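Local coordinates for RabGAP/TBC protein (Chlamydomonas reinhardtii, PDB 4P17) that is a flagellar TBC-domain protein that probably acts as a GTPase-activating protein for small Rab GTPases, at residues 235-238 with 239-243; 244-247 with 248-252; 254-257 with 258-262. All coordinates share one frame; numbering follows the deposited sequence.

Contact 1: 235-238 with 239-243; sequences CLFS and VSLPS
Phe237 meets Leu241 through backbone and side chain alike in the loop between helices 226-234 and 243-256 of the all-helical TBC domain, where a Schellman motif, with Leu236 at positive phi as its C-prime residue, ends helix 226-234. The backbone bonds converge on one carbonyl. Phe237 O accepts from Leu241 N at 3.1 Å, nearly in line with its C=O bond, and from Ser240 N at 3.0 Å, which comes in from above the carbonyl plane. Two donors thus share one oxygen where the chain turns.

A second two-donor carbonyl closes the type I' turn from Cys235 to Ser238. Cys235 O takes the backbone N-H of Ser238 and, at 2.6 Å, its hydroxyl OG, which sits in the carbonyl plane on a lone pair. With chi1 at 57°, Ser238 folds OG back over its own main chain to reach that oxygen; a small hydroxyl suits this place, and OG is also hydrogen-bonded to Thr156 OG1 of helix 153-164.

The apolar contacts are lighter. Phe237 and Leu241 run side by side, with Leu241 CD1 3.7 Å from Phe237 CB. Phe237 packs on Leu261 and Val264 and Leu241 on Met268, so apolar residues suit both places. Cys235 SG approaches Val239 CG1 more loosely.

A water bridges two carbonyls, donating to Ser238 O at 2.9 Å and to Leu241 O at 2.7 Å.

Contact 2: 244-247 with 248-252; sequences ETVM and RTWDS
Val246 and Trp250, one helical turn apart, lie side by side and point the same way. The valine sets CG1 over one face of the indole, 3.7 Å from the centroid of the five-membered ring and 23° off its normal, a CH-pi contact offset toward the rim. Its first torsion explains the fit: CG1 stands opposite the backbone N (chi1 177°), which carries it forward along the helix to the ring, 3.4 Å from Trp250 NE1. That nitrogen donates to Leu236 O in the preceding loop, so a hydrogen bond and a methyl help to set the indole's rotation.

Met247 reaches the same indole at a slant. Its chain bends at chi2, bringing SD to 4.7 Å from the centroid of the six-membered ring, a Met-aromatic contact in which the sulfur is neither squarely over the face nor at the edge. The flexible thioether suits a place shared with Leu160 and Trp77.

Thr249 turns inward to the backbone. OG1 donates to Val246 O at 2.6 Å, in the carbonyl plane and on a lone pair, while Trp250 N donates to the same oxygen at 3.0 Å. Two donors therefore hold that carbonyl, and the buried hydroxyl is satisfied within its own helix. Asp251 N closes the next turn on Met247 O at 2.7 Å.

The charged ends leave the helix for neighbouring parts of the fold: Glu244 to Arg30, Arg248 to Asp300 and the carbonyl of Arg65, Asp251 to Arg73 and Trp77. The i to i+3 and i to i+4 contacts are those of an alpha helix, here helix 243-256, buried among other helices of the TBC domain.

Contact 3: 254-257 with 258-262; sequences FYEG and PKILF
A tight helix-to-helix corner joins helix 243-256 to helix 259-271 in the TBC domain, and Glu256, Gly257 and Ile260 meet across it. Gly257, the first residue past helix 243-256, has a positive phi of 101°; a side chain here would be jammed against the preceding carbonyl oxygen and would also clash with Pro258 CD, which makes glycine the fitting residue. Pro258 follows, its ring restricting the backbone where the direction changes; it has no N-H, which costs little near the start of a helix.

The corner is tied by Gly257 O, which accepts from Ile260 N at 3.2 Å, the donor tilted 25° from the carbonyl plane. Ile260 CG1 stands opposite the carbonyl carbon of its own residue (chi1 -64°), which lays it 3.2 Å from Gly257 O, the oxygen that its own amide grips.

Glu256 and Ile260 cross at about a right angle. Ile260 CD1 comes 4.0 Å from Glu256 OE1 and equally near its CD, while Glu256 CB lies beside Ile260 CG1 and CD1. The carboxylate forms a salt bridge with Arg65, and Phe307 packs on both residues. Replacing Ile260 by an alanine would remove CG1, CG2 and CD1 and would probably leave a gap beside Glu256 and Phe307, giving the glutamate chain more room to shift.

A water bridges the turn, donating to Glu256 O at 2.7 Å and accepting from Lys259 N at 3.1 Å.

In the fold
The three contacts follow one another along the chain: contact 1 leads into helix 243-256, contact 2 lies within it, and contact 3 leads out of it. Contact 2 is wholly buried, contact 1 partly so, and contact 3 is at the surface; contacts 1 and 2 have centres about 6 Å from the centre of the chain, contact 3 about 10 Å. Contact 2 adds aromatic, sulfur and outside ion pairs to its helix bonds, whereas in the turns of contacts 1 and 3 backbone carbonyls and a bridging water do more of the work. Val246 CG2 packs on Phe237 O between contacts 1 and 2, Ser252 meets Ile260 between 2 and 3, and Leu236 meets Leu261 between 1 and 3.

Contact 1: 235-238 with 239-243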
loop_
_atom_site.group_PDB
_atom_site.type_symbol
_atom_site.label_atom_id
_atom_site.label_comp_id
_atom_site.label_asym_id
_atom_site.label_seq_id
_atom_site.Cartn_x
_atom_site.Cartn_y
_atom_site.Cartn_z
ATOM N N CYS A 235 5.441 -5.239 -1.479
ATOM C CA CYS A 235 5.095 -4.583 -0.212
ATOM C C CYS A 235 4.042 -3.523 -0.387
ATOM O O CYS A 235 3.721 -2.819 0.539
ATOM C CB CYS A 235 6.336 -3.965 0.420
ATOM S SG CYS A 235 7.600 -5.215 0.754
ATOM N N LEU A 236 3.491 -3.418 -1.589
ATOM C CA LEU A 236 2.486 -2.425 -1.909
ATOM C C LEU A 236 2.902 -1.035 -1.471
ATOM O O LEU A 236 2.122 -0.330 -0.841
ATOM C CB LEU A 236 1.148 -2.760 -1.252
ATOM C CG LEU A 236 0.705 -4.186 -1.450
ATOM C CD1 LEU A 236 -0.523 -4.426 -0.573
ATOM C CD2 LEU A 236 0.424 -4.395 -2.926
ATOM N N PHE A 237 4.142 -0.686 -1.812
ATOM C CA PHE A 237 4.804 0.590 -1.477
ATOM C C PHE A 237 5.055 0.847 -0.001
ATOM O O PHE A 237 5.565 1.909 0.342
ATOM C CB PHE A 237 4.012 1.777 -2.077
ATOM C CG PHE A 237 3.880 1.716 -3.586
ATOM C CD1 PHE A 237 4.986 1.925 -4.402
ATOM C CD2 PHE A 237 2.665 1.405 -4.178
ATOM C CE1 PHE A 237 4.867 1.838 -5.779
ATOM C CE2 PHE A 237 2.545 1.298 -5.545
ATOM C CZ PHE A 237 3.643 1.525 -6.352
ATOM N N SER A 238 4.758 -0.113 0.887
ATOM C CA SER A 238 4.719 0.197 2.287
ATOM C C SER A 238 6.117 0.445 2.869
ATOM O O SER A 238 6.225 1.132 3.888
ATOM C CB SER A 238 4.005 -0.905 3.104
ATOM O OG SER A 238 4.580 -2.204 2.953
ATOM N N VAL A 239 7.170 -0.089 2.237
ATOM C CA VAL A 239 8.540 0.142 2.704
ATOM C C VAL A 239 9.273 1.185 1.847
ATOM O O VAL A 239 10.488 1.311 1.943
ATOM C CB VAL A 239 9.395 -1.141 2.704
ATOM C CG1 VAL A 239 8.655 -2.297 3.428
ATOM C CG2 VAL A 239 9.737 -1.577 1.314
ATOM N N SER A 240 8.539 1.913 1.014
ATOM C CA SER A 240 9.141 2.754 0.000
ATOM C C SER A 240 8.696 4.196 0.070
ATOM O O SER A 240 9.498 5.097 -0.163
ATOM C CB SER A 240 8.827 2.175 -1.369
ATOM O OG SER A 240 9.541 0.966 -1.536
ATOM N N LEU A 241 7.421 4.413 0.411
ATOM C CA LEU A 241 6.832 5.745 0.370
ATOM C C LEU A 241 6.377 6.198 1.753
ATOM O O LEU A 241 6.166 5.358 2.633
ATOM C CB LEU A 241 5.645 5.795 -0.592
ATOM C CG LEU A 241 5.749 5.224 -2.006
ATOM C CD1 LEU A 241 4.434 5.440 -2.754
ATOM C CD2 LEU A 241 6.931 5.813 -2.807
ATOM N N PRO A 242 6.260 7.521 1.962
ATOM C CA PRO A 242 5.667 8.014 3.202
ATOM C C PRO A 242 4.292 7.423 3.408
ATOM O O PRO A 242 3.581 7.211 2.451
ATOM C CB PRO A 242 5.572 9.515 2.985
ATOM C CG PRO A 242 6.704 9.807 2.061
ATOM C CD PRO A 242 6.728 8.635 1.117
ATOM N N SER A 243 3.929 7.161 4.647
ATOM C CA SER A 243 2.718 6.393 4.909
ATOM C C SER A 243 1.424 7.013 4.343
ATOM O O SER A 243 0.544 6.290 3.878
ATOM C CB SER A 243 2.571 6.178 6.428
ATOM O OG SER A 243 2.050 7.335 7.035
HETATM O O HOH W 1 5.173 3.793 4.539
#

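Contact 2: 244-247 with 248-252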
loop_
_atom_site.group_PDB
_atom_site.type_symbol
_atom_site.label_atom_id
_atom_site.label_comp_id
_atom_site.label_asym_id
_atom_site.label_seq_id
_atom_site.Cartn_x
_atom_site.Cartn_y
_atom_site.Cartn_z
ATOM N N GLU A 244 1.297 8.333 4.344
ATOM C CA GLU A 244 0.047 8.922 3.861
ATOM C C GLU A 244 -0.007 8.812 2.334
ATOM O O GLU A 244 -1.089 8.736 1.738
ATOM C CB GLU A 244 -0.092 10.371 4.310
ATOM C CG GLU A 244 -0.126 10.511 5.787
ATOM C CD GLU A 244 -0.318 11.912 6.234
ATOM O OE1 GLU A 244 -1.337 12.518 5.848
ATOM O OE2 GLU A 244 0.574 12.416 6.956
ATOM N N THR A 245 1.167 8.751 1.708
ATOM C CA THR A 245 1.213 8.602 0.255
ATOM C C THR A 245 0.838 7.159 -0.081
ATOM O O THR A 245 0.068 6.904 -1.020
ATOM C CB THR A 245 2.574 8.962 -0.266
ATOM O OG1 THR A 245 2.820 10.318 0.104
ATOM C CG2 THR A 245 2.653 8.841 -1.735
ATOM N N VAL A 246 1.380 6.222 0.697
ATOM C CA VAL A 246 1.047 4.810 0.518
ATOM C C VAL A 246 -0.471 4.614 0.569
ATOM O O VAL A 246 -1.038 3.922 -0.289
ATOM C CB VAL A 246 1.693 3.908 1.595
ATOM C CG1 VAL A 246 1.252 2.449 1.422
ATOM C CG2 VAL A 246 3.203 3.973 1.568
ATOM N N MET A 247 -1.132 5.221 1.553
ATOM C CA MET A 247 -2.564 4.956 1.756
ATOM C C MET A 247 -3.390 5.445 0.582
ATOM O O MET A 247 -4.445 4.885 0.283
ATOM C CB MET A 247 -3.096 5.617 3.033
ATOM C CG MET A 247 -2.295 5.367 4.248
ATOM S SD MET A 247 -2.282 3.653 4.690
ATOM C CE MET A 247 -1.375 3.825 6.248
ATOM N N ARG A 248 -2.922 6.475 -0.118
ATOM C CA ARG A 248 -3.642 6.896 -1.307
ATOM C C ARG A 248 -3.538 5.867 -2.422
ATOM O O ARG A 248 -4.508 5.628 -3.176
ATOM C CB ARG A 248 -3.120 8.237 -1.801
ATOM C CG ARG A 248 -3.583 9.404 -0.970
ATOM C CD ARG A 248 -5.034 9.772 -1.262
ATOM N NE ARG A 248 -5.256 10.080 -2.673
ATOM C CZ ARG A 248 -4.970 11.260 -3.227
ATOM N NH1 ARG A 248 -4.482 12.255 -2.481
ATOM N NH2 ARG A 248 -5.195 11.454 -4.515
ATOM N N THR A 249 -2.387 5.229 -2.542
ATOM C CA THR A 249 -2.275 4.117 -3.495
ATOM C C THR A 249 -3.240 2.987 -3.085
ATOM O O THR A 249 -3.904 2.349 -3.926
ATOM C CB THR A 249 -0.835 3.552 -3.633
ATOM O OG1 THR A 249 -0.487 2.724 -2.522
ATOM C CG2 THR A 249 0.209 4.656 -3.796
ATOM N N TRP A 250 -3.343 2.772 -1.788
ATOM C CA TRP A 250 -4.190 1.699 -1.270
ATOM C C TRP A 250 -5.670 2.011 -1.456
ATOM O O TRP A 250 -6.482 1.104 -1.775
ATOM C CB TRP A 250 -3.868 1.467 0.209
ATOM C CG TRP A 250 -2.541 0.732 0.457
ATOM C CD1 TRP A 250 -1.508 0.502 -0.465
ATOM C CD2 TRP A 250 -2.119 0.129 1.690
ATOM N NE1 TRP A 250 -0.497 -0.219 0.152
ATOM C CE2 TRP A 250 -0.841 -0.441 1.470
ATOM C CE3 TRP A 250 -2.708 0.006 2.964
ATOM C CZ2 TRP A 250 -0.131 -1.121 2.485
ATOM C CZ3 TRP A 250 -1.985 -0.672 3.976
ATOM C CH2 TRP A 250 -0.721 -1.228 3.716
ATOM N N ASP A 251 -6.038 3.278 -1.276
ATOM C CA ASP A 251 -7.415 3.725 -1.594
ATOM C C ASP A 251 -7.848 3.173 -2.947
ATOM O O ASP A 251 -8.859 2.516 -3.078
ATOM C CB ASP A 251 -7.562 5.248 -1.639
ATOM C CG ASP A 251 -7.407 5.920 -0.265
ATOM O OD1 ASP A 251 -7.543 5.222 0.746
ATOM O OD2 ASP A 251 -7.175 7.161 -0.216
ATOM N N SER A 252 -7.071 3.459 -3.976
ATOM C CA SER A 252 -7.442 2.994 -5.311
ATOM C C SER A 252 -7.184 1.500 -5.546
ATOM O O SER A 252 -7.918 0.864 -6.305
ATOM C CB SER A 252 -6.730 3.831 -6.356
ATOM O OG SER A 252 -7.344 5.130 -6.375
#

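Contact 3: 254-257 with 258-262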
loop_
_atom_site.group_PDB
_atom_site.type_symbol
_atom_site.label_atom_id
_atom_site.label_comp_id
_atom_site.label_asym_id
_atom_site.label_seq_id
_atom_site.Cartn_x
_atom_site.Cartn_y
_atom_site.Cartn_z
ATOM N N PHE A 254 -7.658 -0.916 -3.433
ATOM C CA PHE A 254 -8.761 -1.655 -2.812
ATOM C C PHE A 254 -10.082 -1.431 -3.539
ATOM O O PHE A 254 -11.065 -2.066 -3.203
ATOM C CB PHE A 254 -8.931 -1.261 -1.317
ATOM C CG PHE A 254 -7.768 -1.699 -0.435
ATOM C CD1 PHE A 254 -7.194 -2.952 -0.595
ATOM C CD2 PHE A 254 -7.242 -0.864 0.525
ATOM C CE1 PHE A 254 -6.122 -3.347 0.188
ATOM C CE2 PHE A 254 -6.162 -1.262 1.288
ATOM C CZ PHE A 254 -5.614 -2.497 1.117
ATOM N N TYR A 255 -10.100 -0.552 -4.537
ATOM C CA TYR A 255 -11.309 -0.330 -5.346
ATOM C C TYR A 255 -11.150 -0.738 -6.816
ATOM O O TYR A 255 -12.028 -1.381 -7.394
ATOM C CB TYR A 255 -11.713 1.133 -5.271
ATOM C CG TYR A 255 -12.997 1.388 -6.002
ATOM C CD1 TYR A 255 -14.215 1.146 -5.394
ATOM C CD2 TYR A 255 -12.988 1.883 -7.287
ATOM C CE1 TYR A 255 -15.396 1.374 -6.062
ATOM C CE2 TYR A 255 -14.168 2.114 -7.962
ATOM C CZ TYR A 255 -15.355 1.866 -7.339
ATOM O OH TYR A 255 -16.506 2.111 -8.026
ATOM N N GLU A 256 -10.023 -0.373 -7.420
ATOM C CA GLU A 256 -9.811 -0.609 -8.842
ATOM C C GLU A 256 -9.024 -1.882 -9.127
ATOM O O GLU A 256 -9.086 -2.400 -10.232
ATOM C CB GLU A 256 -9.062 0.579 -9.461
ATOM C CG GLU A 256 -9.790 1.886 -9.348
ATOM C CD GLU A 256 -9.176 2.961 -10.186
ATOM O OE1 GLU A 256 -8.745 2.683 -11.331
ATOM O OE2 GLU A 256 -9.135 4.091 -9.696
ATOM N N GLY A 257 -8.245 -2.357 -8.161
ATOM C CA GLY A 257 -7.467 -3.577 -8.353
ATOM C C GLY A 257 -5.991 -3.368 -8.680
ATOM O O GLY A 257 -5.503 -2.253 -8.674
ATOM N N PRO A 258 -5.284 -4.446 -9.019
ATOM C CA PRO A 258 -3.815 -4.393 -9.017
ATOM C C PRO A 258 -3.169 -3.610 -10.164
ATOM O O PRO A 258 -1.959 -3.414 -10.103
ATOM C CB PRO A 258 -3.403 -5.864 -9.096
ATOM C CG PRO A 258 -4.584 -6.578 -9.681
ATOM C CD PRO A 258 -5.809 -5.785 -9.362
ATOM N N LYS A 259 -3.911 -3.191 -11.187
ATOM C CA LYS A 259 -3.272 -2.325 -12.165
ATOM C C LYS A 259 -2.749 -1.037 -11.523
ATOM O O LYS A 259 -1.813 -0.421 -12.031
ATOM C CB LYS A 259 -4.219 -1.992 -13.305
ATOM C CG LYS A 259 -4.519 -3.179 -14.174
ATOM C CD LYS A 259 -5.312 -2.749 -15.357
ATOM C CE LYS A 259 -5.745 -3.879 -16.220
ATOM N NZ LYS A 259 -6.478 -3.289 -17.387
ATOM N N ILE A 260 -3.343 -0.629 -10.417
ATOM C CA ILE A 260 -2.835 0.509 -9.646
ATOM C C ILE A 260 -1.327 0.373 -9.358
ATOM O O ILE A 260 -0.585 1.364 -9.282
ATOM C CB ILE A 260 -3.639 0.637 -8.302
ATOM C CG1 ILE A 260 -5.111 0.946 -8.587
ATOM C CG2 ILE A 260 -3.046 1.701 -7.357
ATOM C CD1 ILE A 260 -5.335 2.304 -9.290
ATOM N N LEU A 261 -0.848 -0.854 -9.174
ATOM C CA LEU A 261 0.555 -0.993 -8.804
ATOM C C LEU A 261 1.446 -0.477 -9.931
ATOM O O LEU A 261 2.317 0.352 -9.680
ATOM C CB LEU A 261 0.866 -2.431 -8.462
ATOM C CG LEU A 261 0.098 -2.935 -7.230
ATOM C CD1 LEU A 261 0.487 -4.377 -6.995
ATOM C CD2 LEU A 261 0.342 -2.049 -5.973
ATOM N N PHE A 262 1.204 -0.890 -11.175
ATOM C CA PHE A 262 2.121 -0.440 -12.211
ATOM C C PHE A 262 1.783 1.007 -12.597
ATOM O O PHE A 262 2.669 1.735 -13.031
ATOM C CB PHE A 262 2.154 -1.384 -13.435
ATOM C CG PHE A 262 0.850 -1.512 -14.216
ATOM C CD1 PHE A 262 0.389 -0.476 -15.017
ATOM C CD2 PHE A 262 0.133 -2.713 -14.210
ATOM C CE1 PHE A 262 -0.773 -0.616 -15.763
ATOM C CE2 PHE A 262 -1.026 -2.859 -14.953
ATOM C CZ PHE A 262 -1.475 -1.830 -15.742
HETATM O O HOH W 2 -7.010 -3.402 -11.687
#